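Local structure of alpha-amylase (Eisenia fetida, 6M4K) at residues D122-Q127 / G167-D172; H152-N155 / E159-N162; N323-A328 / I383-W388. The protein probably catalyses the endohydrolysis of alpha-1,4-glucosidic linkages in starch-like polysaccharides, as a calcium- and chloride-dependent member of glycoside hydrolase family 13. One frame throughout, in Å; residues are numbered along the deposited sequence.

Interaction 1: D122-Q127 / G167-D172; sequences DGDSLQ and GLRDLD. With CA (calcium ion), chain B.
Gly123 and Arg169 meet within the long excursion between strand 97-102 and helix 176-192 of the barrel, the part known in alpha-amylases as domain B. The main evidence is a short bond: Arg169 NE gives its hydrogen to Gly123 O at 2.8 Å (N-H...O 154°), the donor lying 30° off the carbonyl plane. Arg169 NH2 adds a weak second bond to the same oxygen, Gly123 O, at 3.3 Å, so the acceptor sits at the NE/NH2 edge of the guanidinium. At the other end Arg169 NH1 reaches back to its own loop and meets Gly167 O on a lone pair, 2.8 Å away. A bend at chi2 (-38°) folds the arginine chain into this position between two backbone carbonyls. Asp124 OD1, which accepts from Gly111 N, forms a long salt bridge with Arg169 NH2 at 3.9 Å. The Gly123 turn is itself shaped by Asp122 OD1, which takes Asp124 N at 2.8 Å as an Asx turn and Ser125 N at 3.1 Å from above the carboxylate plane. A methionine in place of Arg169 would probably leave Gly123 O and Gly167 O without these donors and free the two loops to shift apart. The next residue, Asp170, binds calcium through both carboxylate oxygens, with Asn105, Arg161 and His204 completing the protein ligands. An Asx turn in a loop closed by a G1 beta bulge (Leu126 and Gln127 facing Asp122) thus adjoins, through Arg169, the calcium site characteristic of alpha-amylases.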
ATOM      1  N   ASP A 122       4.948 -27.959 -10.958  1.00 17.23           N
ATOM      2  CA  ASP A 122       5.679 -28.166 -12.198  1.00 16.22           C
ATOM      3  C   ASP A 122       5.065 -27.227 -13.226  1.00 15.89           C
ATOM      4  O   ASP A 122       3.984 -27.500 -13.757  1.00 17.32           O
ATOM      5  CB  ASP A 122       5.613 -29.620 -12.640  1.00 17.00           C
ATOM      6  CG  ASP A 122       6.611 -29.929 -13.727  1.00 19.19           C
ATOM      7  OD1 ASP A 122       6.853 -29.069 -14.594  1.00 18.94           O
ATOM      8  OD2 ASP A 122       7.177 -31.038 -13.709  1.00 20.37           O
ATOM      9  N   GLY A 123       5.748 -26.113 -13.480  1.00 17.26           N
ATOM     10  CA  GLY A 123       5.288 -25.183 -14.489  1.00 17.86           C
ATOM     11  C   GLY A 123       5.485 -25.664 -15.903  1.00 18.74           C
ATOM     12  O   GLY A 123       4.961 -25.043 -16.831  1.00 21.22           O
ATOM     13  N   ASP A 124       6.245 -26.747 -16.093  1.00 17.38           N
ATOM     14  CA  ASP A 124       6.426 -27.300 -17.430  1.00 20.03           C
ATOM     15  C   ASP A 124       5.280 -28.230 -17.809  1.00 16.29           C
ATOM     16  O   ASP A 124       4.847 -28.249 -18.968  1.00 19.61           O
ATOM     17  CB  ASP A 124       7.762 -28.037 -17.518  1.00 19.39           C
ATOM     18  CG  ASP A 124       8.952 -27.141 -17.203  1.00 24.57           C
ATOM     19  OD1 ASP A 124       8.844 -25.908 -17.363  1.00 26.10           O
ATOM     20  OD2 ASP A 124      10.014 -27.671 -16.817  1.00 30.25           O
ATOM     21  N   SER A 125       4.783 -29.016 -16.859  1.00 16.56           N
ATOM     22  CA  SER A 125       3.636 -29.879 -17.104  1.00 17.25           C
ATOM     23  C   SER A 125       2.336 -29.272 -16.602  1.00 16.25           C
ATOM     24  O   SER A 125       1.274 -29.864 -16.818  1.00 16.37           O
ATOM     25  CB  SER A 125       3.849 -31.258 -16.472  1.00 18.06           C
ATOM     26  OG  SER A 125       3.987 -31.138 -15.067  1.00 17.99           O
ATOM     27  N   LEU A 126       2.398 -28.094 -15.953  1.00 16.31           N
ATOM     28  CA  LEU A 126       1.214 -27.426 -15.402  0.50 15.37           C
ATOM     29  C   LEU A 126       0.507 -28.294 -14.364  1.00 17.29           C
ATOM     30  O   LEU A 126      -0.722 -28.355 -14.318  1.00 19.02           O
ATOM     31  CB  LEU A 126       0.244 -26.970 -16.496  0.50 16.60           C
ATOM     32  CG  LEU A 126       0.381 -25.574 -17.095  0.50 22.40           C
ATOM     33  CD1 LEU A 126       1.827 -25.228 -17.344  0.50 24.47           C
ATOM     34  CD2 LEU A 126      -0.412 -25.487 -18.384  0.50 17.79           C
ATOM     35  N   GLN A 127       1.283 -28.969 -13.524  1.00 15.45           N
ATOM     36  CA  GLN A 127       0.740 -29.844 -12.492  1.00 15.39           C
ATOM     37  C   GLN A 127       0.969 -29.229 -11.118  1.00 15.97           C
ATOM     38  O   GLN A 127       2.119 -28.985 -10.721  1.00 15.59           O
ATOM     39  CB  GLN A 127       1.348 -31.245 -12.589  1.00 16.79           C
ATOM     40  CG  GLN A 127       0.995 -31.912 -13.922  1.00 17.02           C
ATOM     41  CD  GLN A 127       1.419 -33.365 -13.987  1.00 20.18           C
ATOM     42  OE1 GLN A 127       1.898 -33.936 -13.003  1.00 17.83           O
ATOM     43  NE2 GLN A 127       1.241 -33.977 -15.152  1.00 18.85           N
ATOM     44  N   GLY A 167       6.112 -15.071 -18.003  1.00 21.36           N
ATOM     45  CA  GLY A 167       6.158 -16.519 -17.949  1.00 19.62           C
ATOM     46  C   GLY A 167       5.352 -17.171 -16.842  1.00 19.50           C
ATOM     47  O   GLY A 167       5.304 -18.407 -16.781  1.00 18.53           O
ATOM     48  N   LEU A 168       4.722 -16.395 -15.962  1.00 17.38           N
ATOM     49  CA  LEU A 168       3.889 -16.980 -14.922  1.00 16.46           C
ATOM     50  C   LEU A 168       2.712 -17.703 -15.562  1.00 16.96           C
ATOM     51  O   LEU A 168       1.958 -17.115 -16.339  1.00 17.09           O
ATOM     52  CB  LEU A 168       3.389 -15.868 -14.001  1.00 16.76           C
ATOM     53  CG  LEU A 168       4.490 -15.134 -13.239  1.00 16.52           C
ATOM     54  CD1 LEU A 168       3.929 -13.812 -12.708  1.00 18.44           C
ATOM     55  CD2 LEU A 168       5.033 -15.984 -12.111  1.00 20.00           C
ATOM     56  N   ARG A 169       2.564 -18.988 -15.247  1.00 16.47           N
ATOM     57  CA  ARG A 169       1.525 -19.792 -15.882  1.00 15.49           C
ATOM     58  C   ARG A 169       0.150 -19.236 -15.525  1.00 14.90           C
ATOM     59  O   ARG A 169      -0.196 -19.085 -14.350  1.00 15.03           O
ATOM     60  CB  ARG A 169       1.670 -21.262 -15.479  1.00 15.85           C
ATOM     61  CG  ARG A 169       3.059 -21.897 -15.767  1.00 19.64           C
ATOM     62  CD  ARG A 169       3.700 -21.435 -17.065  1.00 20.36           C
ATOM     63  NE  ARG A 169       4.742 -22.347 -17.553  1.00 18.80           N
ATOM     64  CZ  ARG A 169       5.885 -21.956 -18.104  1.00 19.52           C
ATOM     65  NH1 ARG A 169       6.189 -20.669 -18.219  1.00 20.19           N
ATOM     66  NH2 ARG A 169       6.743 -22.867 -18.549  1.00 19.57           N
ATOM     67  N   ASP A 170      -0.635 -18.938 -16.549  1.00 15.37           N
ATOM     68  CA  ASP A 170      -1.781 -18.049 -16.413  1.00 15.58           C
ATOM     69  C   ASP A 170      -3.056 -18.861 -16.229  1.00 16.92           C
ATOM     70  O   ASP A 170      -3.443 -19.621 -17.122  1.00 16.97           O
ATOM     71  CB  ASP A 170      -1.883 -17.166 -17.652  1.00 16.07           C
ATOM     72  CG  ASP A 170      -2.757 -15.962 -17.418  1.00 15.11           C
ATOM     73  OD1 ASP A 170      -2.343 -15.087 -16.619  1.00 16.22           O
ATOM     74  OD2 ASP A 170      -3.851 -15.862 -18.014  1.00 16.51           O
ATOM     75  N   LEU A 171      -3.719 -18.690 -15.088  1.00 14.77           N
ATOM     76  CA  LEU A 171      -4.919 -19.470 -14.804  1.00 15.28           C
ATOM     77  C   LEU A 171      -6.086 -19.044 -15.686  1.00 17.03           C
ATOM     78  O   LEU A 171      -6.230 -17.876 -16.053  1.00 17.32           O
ATOM     79  CB  LEU A 171      -5.302 -19.352 -13.330  1.00 15.12           C
ATOM     80  CG  LEU A 171      -4.427 -20.189 -12.395  1.00 15.12           C
ATOM     81  CD1 LEU A 171      -4.582 -19.720 -10.945  1.00 16.70           C
ATOM     82  CD2 LEU A 171      -4.740 -21.680 -12.544  1.00 15.49           C
ATOM     83  N   ASP A 172      -6.940 -20.012 -16.021  1.00 16.75           N
ATOM     84  CA  ASP A 172      -8.153 -19.730 -16.788  1.00 17.27           C
ATOM     85  C   ASP A 172      -9.250 -19.311 -15.816  1.00 17.47           C
ATOM     86  O   ASP A 172     -10.024 -20.128 -15.317  1.00 16.88           O
ATOM     87  CB  ASP A 172      -8.560 -20.934 -17.630  1.00 19.08           C
ATOM     88  CG  ASP A 172      -9.804 -20.670 -18.448  1.00 24.38           C
ATOM     89  OD1 ASP A 172     -10.247 -19.504 -18.489  1.00 20.39           O
ATOM     90  OD2 ASP A 172     -10.326 -21.625 -19.066  1.00 25.53           O
TER
HETATM   91 CA    CA B 601      -4.442 -13.735 -16.784  1.00 15.06          CA
HETATM   92  O   HOH W   1      -5.287 -15.511 -15.252  1.00 16.40           O
HETATM   93  O   HOH W   2      -2.474 -12.557 -17.944  1.00 16.51           O
HETATM   94  O   HOH W   3      -6.886 -14.100 -17.257  1.00 16.92           O

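Interaction 2: H152-N155 / E159-N162; sequences HDYN and EVRN. With CA (calcium ion), chain B.
Glu159 OE2 takes two backbone hydrogens, from His152 N and Asp153 N, each 2.8 Å from that oxygen. The two donors use it differently: His152 N approaches the anti lone pair, whereas Asp153 N comes from 56° above the carboxylate plane. Both bonds are fairly straight at the hydrogen. An extended chain carries the carboxylate outward from the helix, with CG anti to the backbone N (chi1 -177°). The other oxygen, Glu159 OE1, shares water 4 with Asp153 OD2; the two carboxylate oxygens stay 4.9 Å apart, and the water donates to both. One residue further along the helix, Val160 CG2 touches Tyr154 CD2 at 3.7 Å, the methyl reaching the ring obliquely. In the next shell, Asp153 OD1 accepts from Asn155 N at 2.9 Å, an Asx turn that shapes the loop leading into helix 157-162. Asn156 OD1 in turn accepts from Glu159 N. Further along that helix, Arg161 O binds calcium at 2.4 Å, and Val160 O accepts both from water 2, itself a calcium ligand, and from His204 ND1. With two amide donors on one oxygen and a donating water on the other, the Glu159 carboxylate is probably ionised; the amides and water 4 would help offset the like charge of nearby Asp153.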
ATOM      1  N   HIS A 152       3.421  -9.015 -24.535  1.00 26.82           N
ATOM      2  CA  HIS A 152       4.279  -7.988 -25.115  1.00 28.58           C
ATOM      3  C   HIS A 152       3.522  -6.729 -25.516  1.00 28.84           C
ATOM      4  O   HIS A 152       4.048  -5.626 -25.342  1.00 34.80           O
ATOM      5  CB  HIS A 152       5.062  -8.555 -26.314  1.00 31.95           C
ATOM      6  CG  HIS A 152       5.842  -9.790 -25.992  1.00 37.66           C
ATOM      7  ND1 HIS A 152       7.008  -9.763 -25.256  1.00 36.76           N
ATOM      8  CD2 HIS A 152       5.616 -11.092 -26.290  1.00 33.65           C
ATOM      9  CE1 HIS A 152       7.471 -10.994 -25.123  1.00 38.41           C
ATOM     10  NE2 HIS A 152       6.645 -11.818 -25.743  1.00 36.41           N
ATOM     11  N   ASP A 153       2.298  -6.859 -26.027  1.00 27.37           N
ATOM     12  CA  ASP A 153       1.531  -5.737 -26.568  1.00 27.26           C
ATOM     13  C   ASP A 153       0.470  -5.331 -25.549  1.00 23.20           C
ATOM     14  O   ASP A 153      -0.597  -5.942 -25.471  1.00 23.98           O
ATOM     15  CB  ASP A 153       0.888  -6.144 -27.891  1.00 26.06           C
ATOM     16  CG  ASP A 153       0.123  -5.009 -28.557  1.00 34.52           C
ATOM     17  OD1 ASP A 153       0.014  -3.903 -27.977  1.00 31.07           O
ATOM     18  OD2 ASP A 153      -0.388  -5.237 -29.675  1.00 33.15           O
ATOM     19  N   TYR A 154       0.742  -4.256 -24.807  1.00 23.44           N
ATOM     20  CA  TYR A 154      -0.212  -3.760 -23.822  1.00 24.08           C
ATOM     21  C   TYR A 154      -1.361  -2.955 -24.431  1.00 29.22           C
ATOM     22  O   TYR A 154      -2.198  -2.441 -23.685  1.00 24.58           O
ATOM     23  CB  TYR A 154       0.507  -3.013 -22.684  1.00 25.41           C
ATOM     24  CG  TYR A 154       1.144  -3.972 -21.695  1.00 27.14           C
ATOM     25  CD1 TYR A 154       2.378  -4.557 -21.955  1.00 27.73           C
ATOM     26  CD2 TYR A 154       0.489  -4.325 -20.522  1.00 25.39           C
ATOM     27  CE1 TYR A 154       2.954  -5.454 -21.064  1.00 27.06           C
ATOM     28  CE2 TYR A 154       1.056  -5.219 -19.622  1.00 24.80           C
ATOM     29  CZ  TYR A 154       2.286  -5.781 -19.897  1.00 28.26           C
ATOM     30  OH  TYR A 154       2.847  -6.678 -19.008  1.00 27.84           O
ATOM     31  N   ASN A 155      -1.438  -2.858 -25.758  1.00 25.25           N
ATOM     32  CA  ASN A 155      -2.612  -2.334 -26.441  1.00 28.61           C
ATOM     33  C   ASN A 155      -3.585  -3.431 -26.854  1.00 23.67           C
ATOM     34  O   ASN A 155      -4.587  -3.149 -27.522  1.00 25.28           O
ATOM     35  CB  ASN A 155      -2.196  -1.460 -27.626  1.00 29.32           C
ATOM     36  CG  ASN A 155      -1.573  -0.154 -27.177  1.00 40.37           C
ATOM     37  OD1 ASN A 155      -1.933   0.383 -26.126  1.00 32.17           O
ATOM     38  ND2 ASN A 155      -0.629   0.357 -27.958  1.00 43.51           N
ATOM     39  N   GLU A 159      -4.295 -10.194 -25.036  1.00 17.65           N
ATOM     40  CA  GLU A 159      -2.931 -10.620 -24.744  1.00 18.79           C
ATOM     41  C   GLU A 159      -2.569 -10.337 -23.289  1.00 18.73           C
ATOM     42  O   GLU A 159      -2.015 -11.198 -22.597  1.00 18.27           O
ATOM     43  CB  GLU A 159      -1.970  -9.925 -25.706  1.00 22.44           C
ATOM     44  CG  GLU A 159      -0.523 -10.322 -25.569  1.00 24.97           C
ATOM     45  CD  GLU A 159       0.316  -9.814 -26.728  1.00 25.05           C
ATOM     46  OE1 GLU A 159      -0.213  -9.741 -27.860  1.00 28.23           O
ATOM     47  OE2 GLU A 159       1.496  -9.485 -26.506  1.00 24.21           O
ATOM     48  N   VAL A 160      -2.892  -9.135 -22.804  1.00 17.03           N
ATOM     49  CA  VAL A 160      -2.593  -8.776 -21.419  1.00 17.20           C
ATOM     50  C   VAL A 160      -3.265  -9.729 -20.439  1.00 15.73           C
ATOM     51  O   VAL A 160      -2.700 -10.042 -19.381  1.00 17.08           O
ATOM     52  CB  VAL A 160      -2.989  -7.305 -21.175  1.00 16.56           C
ATOM     53  CG1 VAL A 160      -2.821  -6.935 -19.703  1.00 17.68           C
ATOM     54  CG2 VAL A 160      -2.155  -6.382 -22.043  1.00 18.76           C
ATOM     55  N   ARG A 161      -4.452 -10.229 -20.772  1.00 16.32           N
ATOM     56  CA  ARG A 161      -5.204 -11.042 -19.831  0.50 15.46           C
ATOM     57  C   ARG A 161      -5.022 -12.541 -20.027  1.00 15.67           C
ATOM     58  O   ARG A 161      -5.137 -13.281 -19.049  1.00 16.34           O
ATOM     59  CB  ARG A 161      -6.692 -10.667 -19.860  0.50 16.83           C
ATOM     60  CG  ARG A 161      -6.957  -9.315 -19.200  0.50 15.04           C
ATOM     61  CD  ARG A 161      -8.361  -8.773 -19.444  0.50 16.53           C
ATOM     62  NE  ARG A 161      -8.628  -7.591 -18.627  0.50 15.80           N
ATOM     63  CZ  ARG A 161      -9.402  -6.577 -18.995  0.50 15.03           C
ATOM     64  NH1 ARG A 161      -9.982  -6.582 -20.186  0.50 17.24           N
ATOM     65  NH2 ARG A 161      -9.582  -5.546 -18.180  0.50 14.20           N
ATOM     66  N   ASN A 162      -4.743 -13.006 -21.245  1.00 17.03           N
ATOM     67  CA  ASN A 162      -4.674 -14.440 -21.506  1.00 17.05           C
ATOM     68  C   ASN A 162      -3.270 -14.976 -21.734  1.00 18.14           C
ATOM     69  O   ASN A 162      -3.094 -16.201 -21.731  1.00 20.24           O
ATOM     70  CB  ASN A 162      -5.594 -14.813 -22.681  1.00 18.08           C
ATOM     71  CG  ASN A 162      -7.057 -14.639 -22.345  1.00 21.80           C
ATOM     72  OD1 ASN A 162      -7.420 -14.424 -21.193  1.00 20.40           O
ATOM     73  ND2 ASN A 162      -7.916 -14.747 -23.358  1.00 24.41           N
TER
HETATM   74 CA    CA B 601      -4.442 -13.735 -16.784  1.00 15.06          CA
HETATM   75  O   HOH W   4      -0.683  -8.036 -30.105  1.00 32.97           O
HETATM   76  O   HOH W   2      -2.474 -12.557 -17.944  1.00 16.51           O
HETATM   77  O   HOH W   3      -6.886 -14.100 -17.257  1.00 16.92           O
HETATM   78  O   HOH W   1      -5.287 -15.511 -15.252  1.00 16.40           O

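Interaction 3: N323-A328 / I383-W388; sequences NMYKIA and ICEHRW. With SO4 (sulfate ion), chain F.
Tyr325 and Trp388 present their rings at the join, and neither stacks on the other. At the edge of the Tyr325 ring, near its plane, lie Glu385 CG, 3.8 Å from Tyr325 CE2, and Trp388 CZ3, 4.1 Å from Tyr325 CD2. One face of the Trp388 indole carries Glu385 CA, displaced toward the rim, while Lys326 CG comes to its edge, 3.8 Å from Trp388 CZ3. Trp388 NE1 fixes the ring by donating to Ile383 O at 3.1 Å, from above the carbonyl plane. Helix 322-334, bearing Tyr325, links the seventh and eighth strands of the TIM barrel, and Trp388 is the N-cap residue of helix 389-401; the contact sets one outer helix against the 3-10 turn and N-cap leading into the next. A chi1 of -171°, CG anti to the backbone N, swings the Tyr325 ring toward the 383-388 segment, and its OH bonds to Asp300. Glu385 bends at chi2, and its OE2 accepts from Ser345 OG; the aliphatic chain of Lys326 passes the indole edge and carries NZ to Glu390 and Asn490. A sulfate, probably from the crystallisation liquor, accepts from Asn323 N through O3 at 3.0 Å and from Met324 N through O1 at 2.9 Å.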
ATOM      1  N   ASN A 323      13.788  12.440   3.165  1.00 18.41           N
ATOM      2  CA  ASN A 323      13.239  13.766   3.431  1.00 18.48           C
ATOM      3  C   ASN A 323      12.088  14.083   2.486  1.00 16.74           C
ATOM      4  O   ASN A 323      11.021  14.536   2.915  1.00 17.29           O
ATOM      5  CB  ASN A 323      14.335  14.831   3.330  1.00 18.83           C
ATOM      6  CG  ASN A 323      13.948  16.119   4.017  1.00 22.38           C
ATOM      7  OD1 ASN A 323      13.533  16.116   5.179  1.00 24.90           O
ATOM      8  ND2 ASN A 323      14.058  17.231   3.297  1.00 23.09           N
ATOM      9  N   MET A 324      12.292  13.848   1.191  1.00 15.72           N
ATOM     10  CA  MET A 324      11.226  14.070   0.220  1.00 15.63           C
ATOM     11  C   MET A 324      10.071  13.100   0.436  1.00 16.46           C
ATOM     12  O   MET A 324       8.906  13.467   0.260  1.00 14.98           O
ATOM     13  CB  MET A 324      11.781  13.896  -1.185  1.00 17.47           C
ATOM     14  CG  MET A 324      12.701  15.031  -1.614  1.00 19.43           C
ATOM     15  SD  MET A 324      13.130  14.926  -3.363  1.00 26.65           S
ATOM     16  CE  MET A 324      14.183  13.502  -3.342  1.00 25.44           C
ATOM     17  N   TYR A 325      10.378  11.856   0.791  1.00 14.37           N
ATOM     18  CA  TYR A 325       9.339  10.862   1.055  1.00 14.43           C
ATOM     19  C   TYR A 325       8.423  11.298   2.187  1.00 15.76           C
ATOM     20  O   TYR A 325       7.202  11.107   2.118  1.00 14.01           O
ATOM     21  CB  TYR A 325      10.038   9.572   1.436  1.00 15.10           C
ATOM     22  CG  TYR A 325       9.198   8.327   1.570  1.00 14.37           C
ATOM     23  CD1 TYR A 325       8.555   7.761   0.475  1.00 15.28           C
ATOM     24  CD2 TYR A 325       9.131   7.654   2.778  1.00 17.16           C
ATOM     25  CE1 TYR A 325       7.833   6.575   0.595  1.00 14.49           C
ATOM     26  CE2 TYR A 325       8.416   6.476   2.905  1.00 18.11           C
ATOM     27  CZ  TYR A 325       7.766   5.949   1.816  1.00 14.38           C
ATOM     28  OH  TYR A 325       7.096   4.761   1.973  1.00 15.69           O
ATOM     29  N   LYS A 326       8.987  11.884   3.238  1.00 13.98           N
ATOM     30  CA  LYS A 326       8.160  12.365   4.335  1.00 15.75           C
ATOM     31  C   LYS A 326       7.295  13.539   3.901  1.00 17.68           C
ATOM     32  O   LYS A 326       6.157  13.678   4.364  1.00 15.62           O
ATOM     33  CB  LYS A 326       9.032  12.757   5.526  1.00 15.96           C
ATOM     34  CG  LYS A 326       9.619  11.568   6.259  1.00 17.79           C
ATOM     35  CD  LYS A 326      10.475  12.024   7.424  1.00 20.70           C
ATOM     36  CE  LYS A 326      11.827  12.498   6.952  1.00 25.40           C
ATOM     37  NZ  LYS A 326      12.693  12.864   8.115  1.00 25.57           N
ATOM     38  N   ILE A 327       7.822  14.415   3.041  1.00 14.95           N
ATOM     39  CA  ILE A 327       7.014  15.525   2.537  1.00 15.15           C
ATOM     40  C   ILE A 327       5.818  14.997   1.752  1.00 14.32           C
ATOM     41  O   ILE A 327       4.675  15.420   1.960  1.00 14.31           O
ATOM     42  CB  ILE A 327       7.873  16.475   1.686  1.00 15.59           C
ATOM     43  CG1 ILE A 327       8.902  17.182   2.567  1.00 16.78           C
ATOM     44  CG2 ILE A 327       6.984  17.492   0.979  1.00 17.54           C
ATOM     45  CD1 ILE A 327       9.949  17.954   1.769  1.00 19.01           C
ATOM     46  N   ALA A 328       6.073  14.080   0.819  1.00 13.76           N
ATOM     47  CA  ALA A 328       4.996  13.525   0.004  1.00 14.17           C
ATOM     48  C   ALA A 328       3.973  12.793   0.864  1.00 14.44           C
ATOM     49  O   ALA A 328       2.764  12.914   0.634  1.00 13.73           O
ATOM     50  CB  ALA A 328       5.583  12.576  -1.039  1.00 14.25           C
ATOM     51  N   ILE A 383      12.962  -0.905   8.144  1.00 14.82           N
ATOM     52  CA  ILE A 383      12.826   0.546   8.030  1.00 15.09           C
ATOM     53  C   ILE A 383      11.710   1.073   8.929  1.00 13.74           C
ATOM     54  O   ILE A 383      11.847   2.130   9.555  1.00 15.14           O
ATOM     55  CB  ILE A 383      12.611   0.937   6.556  1.00 15.31           C
ATOM     56  CG1 ILE A 383      13.731   0.356   5.677  1.00 15.34           C
ATOM     57  CG2 ILE A 383      12.492   2.456   6.406  1.00 16.16           C
ATOM     58  CD1 ILE A 383      15.161   0.778   6.084  1.00 16.84           C
ATOM     59  N   CYS A 384      10.575   0.364   8.966  1.00 14.38           N
ATOM     60  CA  CYS A 384       9.437   0.705   9.830  1.00 15.07           C
ATOM     61  C   CYS A 384       8.934   2.135   9.630  1.00 13.67           C
ATOM     62  O   CYS A 384       8.758   2.884  10.588  1.00 13.89           O
ATOM     63  CB  CYS A 384       9.755   0.448  11.301  1.00 15.64           C
ATOM     64  SG  CYS A 384      10.089  -1.274  11.683  1.00 18.26           S
ATOM     65  N   GLU A 385       8.697   2.508   8.366  1.00 14.13           N
ATOM     66  CA  GLU A 385       8.196   3.850   8.059  1.00 13.62           C
ATOM     67  C   GLU A 385       6.965   4.210   8.880  1.00 12.80           C
ATOM     68  O   GLU A 385       6.767   5.372   9.244  1.00 13.54           O
ATOM     69  CB  GLU A 385       7.835   3.956   6.570  1.00 15.44           C
ATOM     70  CG  GLU A 385       9.008   3.898   5.596  1.00 16.25           C
ATOM     71  CD  GLU A 385       9.277   2.504   5.068  1.00 14.27           C
ATOM     72  OE1 GLU A 385       9.297   1.540   5.862  1.00 14.11           O
ATOM     73  OE2 GLU A 385       9.465   2.375   3.846  1.00 15.27           O
ATOM     74  N   HIS A 386       6.089   3.236   9.132  1.00 13.67           N
ATOM     75  CA  HIS A 386       4.856   3.523   9.857  1.00 13.21           C
ATOM     76  C   HIS A 386       5.120   3.933  11.299  1.00 14.07           C
ATOM     77  O   HIS A 386       4.249   4.547  11.925  1.00 14.43           O
ATOM     78  CB  HIS A 386       3.935   2.304   9.812  1.00 14.78           C
ATOM     79  CG  HIS A 386       4.461   1.133  10.569  1.00 13.48           C
ATOM     80  ND1 HIS A 386       5.511   0.360  10.118  1.00 14.94           N
ATOM     81  CD2 HIS A 386       4.098   0.621  11.768  1.00 15.22           C
ATOM     82  CE1 HIS A 386       5.763  -0.585  11.005  1.00 15.50           C
ATOM     83  NE2 HIS A 386       4.921  -0.447  12.017  1.00 16.15           N
ATOM     84  N   ARG A 387       6.306   3.611  11.827  1.00 14.64           N
ATOM     85  CA  ARG A 387       6.740   4.040  13.151  1.00 15.02           C
ATOM     86  C   ARG A 387       7.560   5.327  13.146  1.00 15.97           C
ATOM     87  O   ARG A 387       7.997   5.763  14.219  1.00 16.39           O
ATOM     88  CB  ARG A 387       7.544   2.934  13.842  1.00 14.99           C
ATOM     89  CG  ARG A 387       6.756   1.708  14.279  1.00 16.00           C
ATOM     90  CD  ARG A 387       7.417   1.109  15.511  1.00 16.09           C
ATOM     91  NE  ARG A 387       6.808  -0.130  15.971  1.00 17.48           N
ATOM     92  CZ  ARG A 387       6.998  -0.615  17.193  1.00 22.39           C
ATOM     93  NH1 ARG A 387       7.760   0.054  18.052  1.00 23.36           N
ATOM     94  NH2 ARG A 387       6.425  -1.751  17.566  1.00 20.77           N
ATOM     95  N   TRP A 388       7.804   5.943  11.992  1.00 15.27           N
ATOM     96  CA  TRP A 388       8.464   7.243  11.988  1.00 15.68           C
ATOM     97  C   TRP A 388       7.512   8.284  12.554  1.00 16.26           C
ATOM     98  O   TRP A 388       6.334   8.320  12.190  1.00 15.02           O
ATOM     99  CB  TRP A 388       8.834   7.652  10.565  1.00 16.93           C
ATOM    100  CG  TRP A 388       9.859   6.796   9.865  1.00 15.62           C
ATOM    101  CD1 TRP A 388      10.426   5.639  10.310  1.00 17.57           C
ATOM    102  CD2 TRP A 388      10.425   7.050   8.577  1.00 15.57           C
ATOM    103  NE1 TRP A 388      11.321   5.154   9.372  1.00 18.38           N
ATOM    104  CE2 TRP A 388      11.334   6.010   8.300  1.00 17.58           C
ATOM    105  CE3 TRP A 388      10.252   8.067   7.632  1.00 17.22           C
ATOM    106  CZ2 TRP A 388      12.073   5.963   7.121  1.00 18.72           C
ATOM    107  CZ3 TRP A 388      10.980   8.014   6.459  1.00 17.80           C
ATOM    108  CH2 TRP A 388      11.879   6.968   6.214  1.00 17.21           C
TER
HETATM  109  S   SO4 F 605      16.350  13.190   0.399  0.80 25.86           S
HETATM  110  O1  SO4 F 605      14.927  13.232   0.070  0.80 19.93           O
HETATM  111  O2  SO4 F 605      16.909  14.520   0.176  0.80 34.13           O
HETATM  112  O3  SO4 F 605      16.492  12.813   1.807  0.80 30.95           O
HETATM  113  O4  SO4 F 605      17.031  12.206  -0.438  0.80 26.28           O

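How the interactions relate
Interactions 1 and 2 are two parts of one region: along the chain interaction 2 is nested inside the loop that interaction 1 closes, their centres are 17 Å apart, and both reach the same calcium and its three waters. They meet where Asp170 OD2 lies 3.1 Å from Arg161 O, one ligand from the loop after helix 157-162, the other from that helix's last turn. Interaction 3 comes later in the chain, on the other side of the molecule's centre, about 39 Å from interaction 1 and 35 Å from interaction 2 between centres. The calcium-organised pair belongs to the excursion after barrel strand 97-102, whereas interaction 3 joins elements flanking strand 339-344 of the same barrel.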